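Local coordinates for coenzyme F420-dependent N(5),N(10)-methenyltetrahydromethanopterin reductase-related protein (Desulfurobacterium thermolithotrophum DSM 11699, PDB 6HUZ) that binds the iron-guanylylpyridinol cofactor and, as a bacterial paralog of [Fe]-hydrogenase, uses tetrahydrofolate derivatives as substrates, at residues 38-44 / 183-189; 161-167 / 195-199; 217-221 / 234-239; 244-249 / 316-320. All coordinates share one frame; numbering follows the deposited sequence. Where two conformers were deposited one is given.

The four contacts run from the N-terminal Rossmann-like region to the helical C-terminal part of the chain. Interactions 1 and 2 alternate along the sequence, 161-167 preceding 183-189 and 195-199 following it; strand 158-163 and helix 174-186 are consecutive, and the two centres lie about 23 Å apart. Interactions 3 and 4 come later in series, share helix 232-262 and have centres about 16 Å apart. Interaction 1 lies about 41 and 42 Å from them, centre to centre, and no second-subunit residue touches its segments, whereas interactions 2, 3 and 4 all touch that subunit. The chain thus passes from a cofactor-binding domain to helices that build the dimer.

Interaction 1. Residues 38-44 / 183-189; sequences EFAKAGH and LATDTGK. With EDO (1,2-ethanediol), chain F.
E38 reaches from helix 32-41 to T187 and K189, just beyond the end of helix 174-186. Its CB lies 4.0 Å from T187 CG2, a methyl also within 3.3 Å of E38 O. CG stands anti to the carbonyl carbon (chi1 -75°) and the chain is extended from there, bringing the carboxylate to K189: E38 OE2 lies 3.2 Å from K189 CE and makes a long salt bridge to K189 NZ, 3.5 Å. One water donates to both E38 OE2 and T187 OG1; a second donates weakly to E38 OE1 and accepts from K189 NZ, which is also bonded to H156 O. Both helices end in Schellman motifs, with G43 and G188 at positive phi, and both flank the parallel sheet of the Rossmann-like domain. F39 fills the space towards that sheet, its CE1 3.7 Å from L183 CB. Past G43, the H44 ring carries L183 CD2 over the centre of one face, 3.8 Å from the ring centroid. At the edge, H44 NE2 donates to the anti lone pair of D186 OD2 at 2.8 Å, ring and carboxylate being nearly coplanar (23°). M1 N bonds H44 ND1, and K182 forms a salt bridge with D186 OD2.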
loop_
_atom_site.group_PDB
_atom_site.type_symbol
_atom_site.label_atom_id
_atom_site.label_comp_id
_atom_site.label_asym_id
_atom_site.label_seq_id
_atom_site.Cartn_x
_atom_site.Cartn_y
_atom_site.Cartn_z
ATOM N N GLU A 38 36.105 -4.877 3.693
ATOM C CA GLU A 38 36.084 -4.151 2.425
ATOM C C GLU A 38 36.625 -2.736 2.556
ATOM O O GLU A 38 37.349 -2.295 1.674
ATOM C CB GLU A 38 34.645 -4.105 1.844
ATOM C CG GLU A 38 34.246 -5.441 1.247
ATOM C CD GLU A 38 32.768 -5.632 0.937
ATOM O OE1 GLU A 38 32.403 -6.787 0.620
ATOM O OE2 GLU A 38 31.982 -4.656 1.011
ATOM N N PHE A 39 36.250 -2.012 3.629
ATOM C CA PHE A 39 36.721 -0.629 3.815
ATOM C C PHE A 39 38.245 -0.664 4.081
ATOM O O PHE A 39 38.990 0.193 3.594
ATOM C CB PHE A 39 35.954 0.057 4.988
ATOM C CG PHE A 39 34.443 0.211 4.853
ATOM C CD1 PHE A 39 33.871 0.632 3.664
ATOM C CD2 PHE A 39 33.603 -0.043 5.929
ATOM C CE1 PHE A 39 32.483 0.776 3.547
ATOM C CE2 PHE A 39 32.221 0.103 5.806
ATOM C CZ PHE A 39 31.675 0.522 4.620
ATOM N N ALA A 40 38.704 -1.673 4.835
ATOM C CA ALA A 40 40.121 -1.842 5.146
ATOM C C ALA A 40 40.891 -2.158 3.856
ATOM O O ALA A 40 41.981 -1.612 3.636
ATOM C CB ALA A 40 40.299 -2.958 6.171
ATOM N N LYS A 41 40.322 -3.011 2.976
ATOM C CA LYS A 41 40.997 -3.350 1.711
ATOM C C LYS A 41 41.123 -2.106 0.818
ATOM O O LYS A 41 42.132 -1.960 0.135
ATOM C CB LYS A 41 40.287 -4.494 0.972
ATOM C CG LYS A 41 40.635 -5.867 1.536
ATOM C CD LYS A 41 39.680 -6.936 1.029
ATOM C CE LYS A 41 40.280 -8.320 1.116
ATOM N NZ LYS A 41 39.270 -9.347 1.491
ATOM N N ALA A 42 40.113 -1.211 0.851
ATOM C CA ALA A 42 40.119 0.026 0.079
ATOM C C ALA A 42 41.211 0.989 0.591
ATOM O O ALA A 42 41.545 1.947 -0.096
ATOM C CB ALA A 42 38.761 0.700 0.127
ATOM N N GLY A 43 41.726 0.744 1.789
ATOM C CA GLY A 43 42.803 1.558 2.366
ATOM C C GLY A 43 42.369 2.484 3.485
ATOM O O GLY A 43 43.135 3.366 3.874
ATOM N N HIS A 44 41.135 2.301 4.011
ATOM C CA HIS A 44 40.624 3.119 5.111
ATOM C C HIS A 44 41.211 2.596 6.409
ATOM O O HIS A 44 41.713 1.471 6.456
ATOM C CB HIS A 44 39.075 3.133 5.131
ATOM C CG HIS A 44 38.550 3.908 3.961
ATOM N ND1 HIS A 44 38.568 5.289 3.952
ATOM C CD2 HIS A 44 38.105 3.471 2.763
ATOM C CE1 HIS A 44 38.103 5.643 2.775
ATOM N NE2 HIS A 44 37.844 4.583 2.017
ATOM N N LEU A 183 32.911 5.868 0.749
ATOM C CA LEU A 183 33.045 4.525 1.325
ATOM C C LEU A 183 32.445 3.504 0.340
ATOM O O LEU A 183 33.064 2.463 0.090
ATOM C CB LEU A 183 32.369 4.418 2.711
ATOM C CG LEU A 183 33.134 5.113 3.839
ATOM C CD1 LEU A 183 32.406 4.992 5.177
ATOM C CD2 LEU A 183 34.550 4.571 3.969
ATOM N N ALA A 184 31.269 3.829 -0.257
ATOM C CA ALA A 184 30.611 2.969 -1.223
ATOM C C ALA A 184 31.420 2.820 -2.519
ATOM O O ALA A 184 31.773 1.700 -2.899
ATOM C CB ALA A 184 29.214 3.517 -1.538
ATOM N N THR A 185 31.743 3.929 -3.195
ATOM C CA THR A 185 32.502 3.832 -4.456
ATOM C C THR A 185 33.943 3.269 -4.228
ATOM O O THR A 185 34.440 2.521 -5.073
ATOM C CB THR A 185 32.480 5.164 -5.235
ATOM O OG1 THR A 185 33.163 6.160 -4.482
ATOM C CG2 THR A 185 31.057 5.637 -5.570
ATOM N N ASP A 186 34.600 3.566 -3.088
ATOM C CA ASP A 186 35.935 3.022 -2.833
ATOM C C ASP A 186 35.906 1.515 -2.740
ATOM O O ASP A 186 36.926 0.883 -3.008
ATOM C CB ASP A 186 36.559 3.564 -1.523
ATOM C CG ASP A 186 37.123 4.962 -1.669
ATOM O OD1 ASP A 186 37.023 5.524 -2.782
ATOM O OD2 ASP A 186 37.654 5.503 -0.666
ATOM N N THR A 187 34.745 0.927 -2.370
ATOM C CA THR A 187 34.647 -0.525 -2.221
ATOM C C THR A 187 33.929 -1.197 -3.394
ATOM O O THR A 187 33.528 -2.368 -3.285
ATOM C CB THR A 187 34.045 -0.848 -0.832
ATOM O OG1 THR A 187 32.777 -0.223 -0.664
ATOM C CG2 THR A 187 34.970 -0.404 0.289
ATOM N N GLY A 188 33.800 -0.455 -4.503
ATOM C CA GLY A 188 33.163 -0.909 -5.736
ATOM C C GLY A 188 31.654 -1.029 -5.657
ATOM O O GLY A 188 31.057 -1.724 -6.481
ATOM N N LYS A 189 31.012 -0.358 -4.688
ATOM C CA LYS A 189 29.552 -0.427 -4.529
ATOM C C LYS A 189 28.890 0.801 -5.097
ATOM O O LYS A 189 29.445 1.881 -5.015
ATOM C CB LYS A 189 29.155 -0.494 -3.043
ATOM C CG LYS A 189 29.942 -1.468 -2.212
ATOM C CD LYS A 189 29.808 -2.876 -2.685
ATOM C CE LYS A 189 30.452 -3.795 -1.689
ATOM N NZ LYS A 189 30.725 -5.127 -2.266
HETATM C C1 EDO F . 32.951 9.807 -3.820
HETATM O O1 EDO F . 32.318 8.666 -4.409
HETATM C C2 EDO F . 31.933 10.561 -2.948
HETATM O O2 EDO F . 32.505 11.687 -2.292
HETATM O O HOH W 1 31.873 -1.915 1.511
HETATM O O HOH W 2 33.314 -6.659 -1.938
#

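Interaction 2. Residues 161-167 / 195-199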
loop_
_atom_site.group_PDB
_atom_site.type_symbol
_atom_site.label_atom_id
_atom_site.label_comp_id
_atom_site.label_asym_id
_atom_site.label_seq_id
_atom_site.Cartn_x
_atom_site.Cartn_y
_atom_site.Cartn_z
ATOM N N ILE A 161 22.021 5.309 1.088
ATOM C CA ILE A 161 22.492 6.433 1.905
ATOM C C ILE A 161 21.411 7.473 2.064
ATOM O O ILE A 161 20.934 8.077 1.086
ATOM C CB ILE A 161 23.810 7.039 1.304
ATOM C CG1 ILE A 161 24.926 5.986 1.275
ATOM C CG2 ILE A 161 24.288 8.284 2.082
ATOM C CD1 ILE A 161 26.032 6.329 0.269
ATOM N N ALA A 162 21.010 7.688 3.304
ATOM C CA ALA A 162 19.920 8.629 3.602
ATOM C C ALA A 162 20.286 10.087 3.370
ATOM O O ALA A 162 21.322 10.531 3.826
ATOM C CB ALA A 162 19.465 8.445 5.050
ATOM N N THR A 163 19.411 10.834 2.690
ATOM C CA THR A 163 19.614 12.253 2.427
ATOM C C THR A 163 18.544 13.055 3.203
ATOM O O THR A 163 17.677 12.473 3.849
ATOM C CB THR A 163 19.475 12.558 0.926
ATOM O OG1 THR A 163 18.099 12.454 0.564
ATOM C CG2 THR A 163 20.338 11.646 0.058
ATOM N N ASN A 164 18.613 14.399 3.111
ATOM C CA ASN A 164 17.664 15.294 3.773
ATOM C C ASN A 164 16.383 15.474 2.951
ATOM O O ASN A 164 15.490 16.206 3.375
ATOM C CB ASN A 164 18.298 16.670 3.987
ATOM C CG ASN A 164 19.544 16.635 4.844
ATOM O OD1 ASN A 164 19.531 16.118 5.964
ATOM N ND2 ASN A 164 20.658 17.180 4.345
ATOM N N GLU A 165 16.287 14.841 1.777
ATOM C CA GLU A 165 15.108 14.995 0.953
ATOM C C GLU A 165 13.838 14.531 1.674
ATOM O O GLU A 165 13.842 13.493 2.346
ATOM C CB GLU A 165 15.305 14.291 -0.398
ATOM C CG GLU A 165 14.167 14.557 -1.373
ATOM C CD GLU A 165 14.518 14.179 -2.796
ATOM O OE1 GLU A 165 15.141 13.108 -2.994
ATOM O OE2 GLU A 165 14.167 14.955 -3.714
ATOM N N LEU A 166 12.765 15.350 1.553
ATOM C CA LEU A 166 11.444 15.164 2.164
ATOM C C LEU A 166 11.433 15.504 3.660
ATOM O O LEU A 166 10.365 15.433 4.256
ATOM C CB LEU A 166 10.867 13.757 1.932
ATOM C CG LEU A 166 10.835 13.311 0.486
ATOM C CD1 LEU A 166 10.107 12.002 0.344
ATOM C CD2 LEU A 166 10.183 14.345 -0.382
ATOM N N LEU A 167 12.592 15.909 4.264
ATOM C CA LEU A 167 12.616 16.248 5.690
ATOM C C LEU A 167 12.367 17.737 5.904
ATOM O O LEU A 167 12.714 18.550 5.045
ATOM C CB LEU A 167 13.974 15.903 6.359
ATOM C CG LEU A 167 14.457 14.461 6.256
ATOM C CD1 LEU A 167 15.781 14.272 7.065
ATOM C CD2 LEU A 167 13.357 13.489 6.709
ATOM N N PRO A 195 15.758 9.655 0.002
ATOM C CA PRO A 195 15.227 10.445 1.115
ATOM C C PRO A 195 15.315 9.513 2.341
ATOM O O PRO A 195 15.036 8.301 2.261
ATOM C CB PRO A 195 13.769 10.716 0.711
ATOM C CG PRO A 195 13.725 10.525 -0.750
ATOM C CD PRO A 195 14.770 9.497 -1.081
ATOM N N ALA A 196 15.715 10.061 3.470
ATOM C CA ALA A 196 15.888 9.264 4.686
ATOM C C ALA A 196 14.714 8.329 5.048
ATOM O O ALA A 196 14.936 7.181 5.448
ATOM C CB ALA A 196 16.211 10.187 5.850
ATOM N N GLU A 197 13.487 8.790 4.900
ATOM C CA GLU A 197 12.351 7.952 5.258
ATOM C C GLU A 197 12.161 6.725 4.351
ATOM O O GLU A 197 11.551 5.746 4.774
ATOM C CB GLU A 197 11.083 8.797 5.276
ATOM C CG GLU A 197 9.928 8.174 6.025
ATOM C CD GLU A 197 8.676 9.025 5.992
ATOM O OE1 GLU A 197 8.555 9.884 5.084
ATOM O OE2 GLU A 197 7.812 8.831 6.878
ATOM N N LEU A 198 12.694 6.772 3.139
ATOM C CA LEU A 198 12.543 5.684 2.168
ATOM C C LEU A 198 13.610 4.625 2.234
ATOM O O LEU A 198 13.436 3.574 1.604
ATOM C CB LEU A 198 12.484 6.287 0.746
ATOM C CG LEU A 198 11.382 7.358 0.532
ATOM C CD1 LEU A 198 11.231 7.730 -0.942
ATOM C CD2 LEU A 198 10.051 6.907 1.055
ATOM N N VAL A 199 14.738 4.876 2.954
ATOM C CA VAL A 199 15.803 3.877 3.050
ATOM C C VAL A 199 15.222 2.566 3.623
ATOM O O VAL A 199 15.448 1.497 3.046
ATOM C CB VAL A 199 17.018 4.410 3.851
ATOM C CG1 VAL A 199 18.003 3.281 4.195
ATOM C CG2 VAL A 199 17.722 5.527 3.064
HETATM O O HOH W 3 12.779 11.287 4.123
#
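A162 and A196 meet where the backbones approach most closely, with A162 CB 3.8 Å from A196 CB. V199 closes the same side of the contact: its CG2, anti to the carbonyl carbon while CG1 stands anti to the backbone N (chi1 168°), lies 3.9 Å from A162 CB. With two alanines and one methyl branch, the main chains can come near enough for A196 N to donate to T163 O at 3.1 Å. The bond is bent, 139° at the hydrogen, and the donor is tilted 29° from the carbonyl plane, as might be expected where the chain leaves extended geometry for a helix. P195 is packed just as tightly: its CB comes within 3.2 Å of E165 O, and its ring runs beside the side chains of E165 and L166, with L166 CD1 3.9 Å from P195 CB. T163 OG1 meanwhile accepts from E165 N in an ST turn, which starts the bend away from the strand.

Past this turn the contact is looser. L167 CD1 stays 4.3 Å from A196 CB, and a water donates to E165 O at 3.0 Å and accepts from E197 N. E197 and E165 also meet the second subunit: its T316 and S317 bind the E197 carboxylate and its P310 packs on E165. T163 and P195 pair as a parallel bridge at the ends of strands 158-163 and 190-195. With helix 174-186 joining these strands, the arrangement is that of a beta-alpha-beta crossover, whose second strand runs straight into helix 196-203.

Interaction 3. Residues 217-221 / 234-239. With NA (sodium ion), chain H; NA (sodium ion), chain I.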
loop_
_atom_site.group_PDB
_atom_site.type_symbol
_atom_site.label_atom_id
_atom_site.label_comp_id
_atom_site.label_asym_id
_atom_site.label_seq_id
_atom_site.Cartn_x
_atom_site.Cartn_y
_atom_site.Cartn_z
ATOM N N ALA A 217 1.367 -1.729 -9.294
ATOM C CA ALA A 217 0.763 -0.420 -9.604
ATOM C C ALA A 217 1.124 -0.014 -11.014
ATOM O O ALA A 217 0.302 0.599 -11.700
ATOM C CB ALA A 217 1.253 0.640 -8.637
ATOM N N ILE A 218 2.345 -0.329 -11.452
ATOM C CA ILE A 218 2.731 0.044 -12.814
ATOM C C ILE A 218 1.969 -0.872 -13.776
ATOM O O ILE A 218 1.520 -0.414 -14.820
ATOM C CB ILE A 218 4.251 -0.046 -13.012
ATOM C CG1 ILE A 218 4.979 0.909 -12.033
ATOM C CG2 ILE A 218 4.618 0.271 -14.467
ATOM C CD1 ILE A 218 4.508 2.364 -12.083
ATOM N N GLU A 219 1.799 -2.137 -13.415
ATOM C CA GLU A 219 1.056 -3.033 -14.289
ATOM C C GLU A 219 -0.385 -2.507 -14.446
ATOM O O GLU A 219 -0.893 -2.443 -15.558
ATOM C CB GLU A 219 1.061 -4.465 -13.742
ATOM C CG GLU A 219 0.357 -5.437 -14.681
ATOM C CD GLU A 219 0.689 -6.896 -14.440
ATOM O OE1 GLU A 219 -0.261 -7.686 -14.240
ATOM O OE2 GLU A 219 1.893 -7.254 -14.457
ATOM N N TYR A 220 -1.015 -2.088 -13.345
ATOM C CA TYR A 220 -2.378 -1.561 -13.381
ATOM C C TYR A 220 -2.413 -0.242 -14.171
ATOM O O TYR A 220 -3.370 0.033 -14.880
ATOM C CB TYR A 220 -2.923 -1.398 -11.945
ATOM C CG TYR A 220 -4.099 -0.470 -11.881
ATOM C CD1 TYR A 220 -5.314 -0.814 -12.473
ATOM C CD2 TYR A 220 -3.998 0.774 -11.265
ATOM C CE1 TYR A 220 -6.397 0.058 -12.456
ATOM C CE2 TYR A 220 -5.074 1.665 -11.260
ATOM C CZ TYR A 220 -6.269 1.300 -11.858
ATOM O OH TYR A 220 -7.326 2.176 -11.867
ATOM N N TYR A 221 -1.379 0.574 -14.060
ATOM C CA TYR A 221 -1.333 1.823 -14.813
ATOM C C TYR A 221 -1.299 1.500 -16.323
ATOM O O TYR A 221 -2.002 2.144 -17.110
ATOM C CB TYR A 221 -0.063 2.620 -14.409
ATOM C CG TYR A 221 0.332 3.665 -15.415
ATOM C CD1 TYR A 221 -0.205 4.939 -15.368
ATOM C CD2 TYR A 221 1.245 3.380 -16.421
ATOM C CE1 TYR A 221 0.145 5.907 -16.297
ATOM C CE2 TYR A 221 1.598 4.338 -17.362
ATOM C CZ TYR A 221 1.037 5.600 -17.302
ATOM O OH TYR A 221 1.378 6.571 -18.207
ATOM N N MET A 234 -7.830 9.052 -12.281
ATOM C CA MET A 234 -8.584 7.915 -11.770
ATOM C C MET A 234 -7.663 6.794 -11.440
ATOM O O MET A 234 -7.815 6.163 -10.396
ATOM C CB MET A 234 -9.648 7.475 -12.791
ATOM C CG MET A 234 -10.696 8.524 -12.967
ATOM S SD MET A 234 -11.808 8.150 -14.312
ATOM C CE MET A 234 -12.724 6.716 -13.590
ATOM N N THR A 235 -6.683 6.537 -12.313
ATOM C CA THR A 235 -5.714 5.472 -12.054
ATOM C C THR A 235 -4.902 5.734 -10.766
ATOM O O THR A 235 -4.754 4.842 -9.928
ATOM C CB THR A 235 -4.783 5.342 -13.261
ATOM O OG1 THR A 235 -5.563 4.991 -14.392
ATOM C CG2 THR A 235 -3.662 4.292 -13.040
ATOM N N GLU A 236 -4.402 6.940 -10.587
ATOM C CA GLU A 236 -3.597 7.249 -9.399
ATOM C C GLU A 236 -4.426 7.190 -8.141
ATOM O O GLU A 236 -3.896 6.804 -7.115
ATOM C CB GLU A 236 -2.920 8.622 -9.518
ATOM C CG GLU A 236 -1.866 8.625 -10.600
ATOM C CD GLU A 236 -0.961 9.835 -10.590
ATOM O OE1 GLU A 236 -1.261 10.821 -9.877
ATOM O OE2 GLU A 236 0.054 9.794 -11.319
ATOM N N PHE A 237 -5.706 7.590 -8.208
ATOM C CA PHE A 237 -6.588 7.532 -7.042
ATOM C C PHE A 237 -6.744 6.039 -6.653
ATOM O O PHE A 237 -6.601 5.695 -5.493
ATOM C CB PHE A 237 -7.997 8.112 -7.365
ATOM C CG PHE A 237 -8.935 7.867 -6.210
ATOM C CD1 PHE A 237 -8.943 8.713 -5.114
ATOM C CD2 PHE A 237 -9.766 6.750 -6.190
ATOM C CE1 PHE A 237 -9.763 8.444 -4.019
ATOM C CE2 PHE A 237 -10.592 6.493 -5.100
ATOM C CZ PHE A 237 -10.582 7.342 -4.024
ATOM N N GLN A 238 -7.029 5.164 -7.635
ATOM C CA GLN A 238 -7.188 3.720 -7.387
ATOM C C GLN A 238 -5.925 3.110 -6.763
ATOM O O GLN A 238 -6.046 2.351 -5.810
ATOM C CB GLN A 238 -7.531 2.985 -8.686
ATOM C CG GLN A 238 -8.958 3.266 -9.164
ATOM C CD GLN A 238 -10.006 2.611 -8.303
ATOM O OE1 GLN A 238 -9.870 1.440 -7.872
ATOM N NE2 GLN A 238 -11.082 3.333 -8.027
ATOM N N ILE A 239 -4.736 3.451 -7.256
ATOM C CA ILE A 239 -3.470 2.917 -6.670
ATOM C C ILE A 239 -3.348 3.398 -5.216
ATOM O O ILE A 239 -3.149 2.590 -4.329
ATOM C CB ILE A 239 -2.235 3.403 -7.480
ATOM C CG1 ILE A 239 -2.250 2.774 -8.889
ATOM C CG2 ILE A 239 -0.881 3.072 -6.737
ATOM C CD1 ILE A 239 -1.427 3.508 -9.857
HETATM NA NA NA H . -8.614 1.179 -5.199
HETATM NA NA NA I . 0.435 12.745 -11.364
HETATM O O HOH W 4 -0.571 13.982 -13.603
#
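An antiparallel helical hairpin brings Y220 of helix 207-228 against T235, Q238 and I239 of helix 232-262, next to a sodium site. The short axes approach to 10.3 Å at 151°, and no hydrogen bond joins the segments; the contact rests on van der Waals packing round the Y220 ring. Y220 lies across the partner helix because CG stands anti to its backbone N (chi1 161°). The ring passes T235 in the opposite direction, with CE2 3.5 Å from T235 CG2, and T235 O lies in the ring plane at that edge. I239 CG1 meets the same edge, 3.6 Å from Y220 CD2. Farther out, Y220 OH abuts the aliphatic start of Q238, 3.3 Å from Q238 CB. Replacing Y220 by an alanine would probably open a gap between the helices and leave T235 CG2 and I239 CG1 without the ring they pack on.

Around this centre, A217 CB touches I239 CG2 at 3.8 Å. Q238 bends away at chi2: its OE1 binds one sodium ion at 3.0 Å, its own carbonyl O and S242 OG completing the protein ligands, while D204 of the second subunit accepts from NE2. Both E236 oxygens lie 3.0 Å from a second sodium ion, long for such a bond; a water, and E256 OE1 and the backbone O of K356 of the second subunit, also bind it. M234 touches the bound methenyltetrahydrofolate. The contact is thus an antiparallel alpha-alpha hairpin set into a dimer interface, with metal and substrate sites at its margin.

Interaction 4. Residues 244-249 / 316-320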
loop_
_atom_site.group_PDB
_atom_site.type_symbol
_atom_site.label_atom_id
_atom_site.label_comp_id
_atom_site.label_asym_id
_atom_site.label_seq_id
_atom_site.Cartn_x
_atom_site.Cartn_y
_atom_site.Cartn_z
ATOM N N GLN A 244 -3.359 2.341 0.582
ATOM C CA GLN A 244 -3.657 2.964 1.883
ATOM C C GLN A 244 -4.572 2.003 2.654
ATOM O O GLN A 244 -4.371 1.779 3.832
ATOM C CB GLN A 244 -4.411 4.285 1.681
ATOM C CG GLN A 244 -4.709 5.088 2.943
ATOM C CD GLN A 244 -3.477 5.419 3.749
ATOM O OE1 GLN A 244 -2.769 6.402 3.490
ATOM N NE2 GLN A 244 -3.191 4.605 4.742
ATOM N N VAL A 245 -5.603 1.451 1.984
ATOM C CA VAL A 245 -6.530 0.537 2.649
ATOM C C VAL A 245 -5.823 -0.698 3.217
ATOM O O VAL A 245 -6.048 -1.051 4.380
ATOM C CB VAL A 245 -7.703 0.160 1.718
ATOM C CG1 VAL A 245 -8.459 -1.061 2.231
ATOM C CG2 VAL A 245 -8.644 1.345 1.557
ATOM N N ILE A 246 -4.997 -1.367 2.408
ATOM C CA ILE A 246 -4.294 -2.556 2.892
ATOM C C ILE A 246 -3.406 -2.162 4.053
ATOM O O ILE A 246 -3.444 -2.821 5.066
ATOM C CB ILE A 246 -3.454 -3.265 1.790
ATOM C CG1 ILE A 246 -4.415 -3.855 0.699
ATOM C CG2 ILE A 246 -2.574 -4.384 2.421
ATOM C CD1 ILE A 246 -3.671 -4.248 -0.565
ATOM N N SER A 247 -2.613 -1.102 3.908
ATOM C CA SER A 247 -1.705 -0.645 4.988
ATOM C C SER A 247 -2.501 -0.364 6.298
ATOM O O SER A 247 -2.090 -0.801 7.373
ATOM C CB SER A 247 -0.994 0.648 4.562
ATOM O OG SER A 247 -0.015 0.957 5.543
ATOM N N SER A 248 -3.639 0.373 6.197
ATOM C CA SER A 248 -4.460 0.717 7.368
ATOM C C SER A 248 -4.986 -0.537 8.072
ATOM O O SER A 248 -5.015 -0.604 9.311
ATOM C CB SER A 248 -5.672 1.582 6.961
ATOM O OG SER A 248 -5.199 2.816 6.424
ATOM N N LEU A 249 -5.405 -1.530 7.274
ATOM C CA LEU A 249 -5.956 -2.779 7.808
ATOM C C LEU A 249 -4.906 -3.586 8.568
ATOM O O LEU A 249 -5.200 -4.089 9.667
ATOM C CB LEU A 249 -6.600 -3.605 6.686
ATOM C CG LEU A 249 -7.934 -3.068 6.194
ATOM C CD1 LEU A 249 -8.324 -3.722 4.846
ATOM C CD2 LEU A 249 -9.028 -3.233 7.243
ATOM N N THR A 316 -10.114 3.373 6.870
ATOM C CA THR A 316 -8.967 2.729 6.219
ATOM C C THR A 316 -8.378 3.458 5.024
ATOM O O THR A 316 -7.201 3.297 4.767
ATOM C CB THR A 316 -9.338 1.298 5.812
ATOM O OG1 THR A 316 -10.354 1.355 4.832
ATOM C CG2 THR A 316 -9.815 0.461 6.984
ATOM N N SER A 317 -9.165 4.225 4.292
ATOM C CA SER A 317 -8.721 4.942 3.081
ATOM C C SER A 317 -8.273 6.370 3.344
ATOM O O SER A 317 -7.927 7.087 2.391
ATOM C CB SER A 317 -9.881 4.974 2.058
ATOM O OG SER A 317 -10.953 5.829 2.452
ATOM N N ALA A 318 -8.286 6.822 4.589
ATOM C CA ALA A 318 -7.873 8.202 4.828
ATOM C C ALA A 318 -6.407 8.418 4.352
ATOM O O ALA A 318 -5.493 7.727 4.814
ATOM C CB ALA A 318 -8.028 8.555 6.304
ATOM N N PRO A 319 -6.179 9.346 3.398
ATOM C CA PRO A 319 -4.820 9.563 2.881
ATOM C C PRO A 319 -3.865 10.208 3.875
ATOM O O PRO A 319 -3.988 11.385 4.206
ATOM C CB PRO A 319 -5.046 10.443 1.634
ATOM C CG PRO A 319 -6.501 10.439 1.395
ATOM C CD PRO A 319 -7.145 10.232 2.722
ATOM N N SER A 320 -2.888 9.432 4.343
ATOM C CA SER A 320 -1.895 9.932 5.303
ATOM C C SER A 320 -1.349 11.321 5.007
ATOM O O SER A 320 -1.418 12.182 5.881
ATOM C CB SER A 320 -0.732 8.958 5.449
ATOM O OG SER A 320 -1.092 7.902 6.320
#
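The flat amide of Q244 has A318 O over one face, 3.2 Å from Q244 CD and nearly straight above that carbon. S320 N lies on the same side and donates to Q244 OE1 at 3.2 Å; the bond is almost straight (176°), but its donor stands above the carbonyl plane, 47° out of it. The side chain reaches this place with CG anti to the backbone N and a bend at chi2 (56°). The amide also has a polar partner in Q244 of the second subunit, and A318 O and S320 OG bond to S320 OG and A318 O there. A leucine in place of Q244 would probably leave S320 N without this acceptor and cut the amide link to the other subunit.

One helical turn on, the S248 hydroxyl sits 2.6 Å from T316 O and 2.9 Å from Q244 O, and its single proton could serve either. V245 CA adds a CA-H...O contact to T316 O. Apolar branches flank this point: L249 CD2 is 3.8 Å from T316 CG2, and V245 CG2 is 3.9 Å from S317 CB. E197 of the second subunit binds the hydroxyls of T316 and S317. Q244 thus serves an N-H at the start of helix 320-331, and its buried amide and the T316 and S317 hydroxyls probably have their polar needs met only once the dimer is assembled.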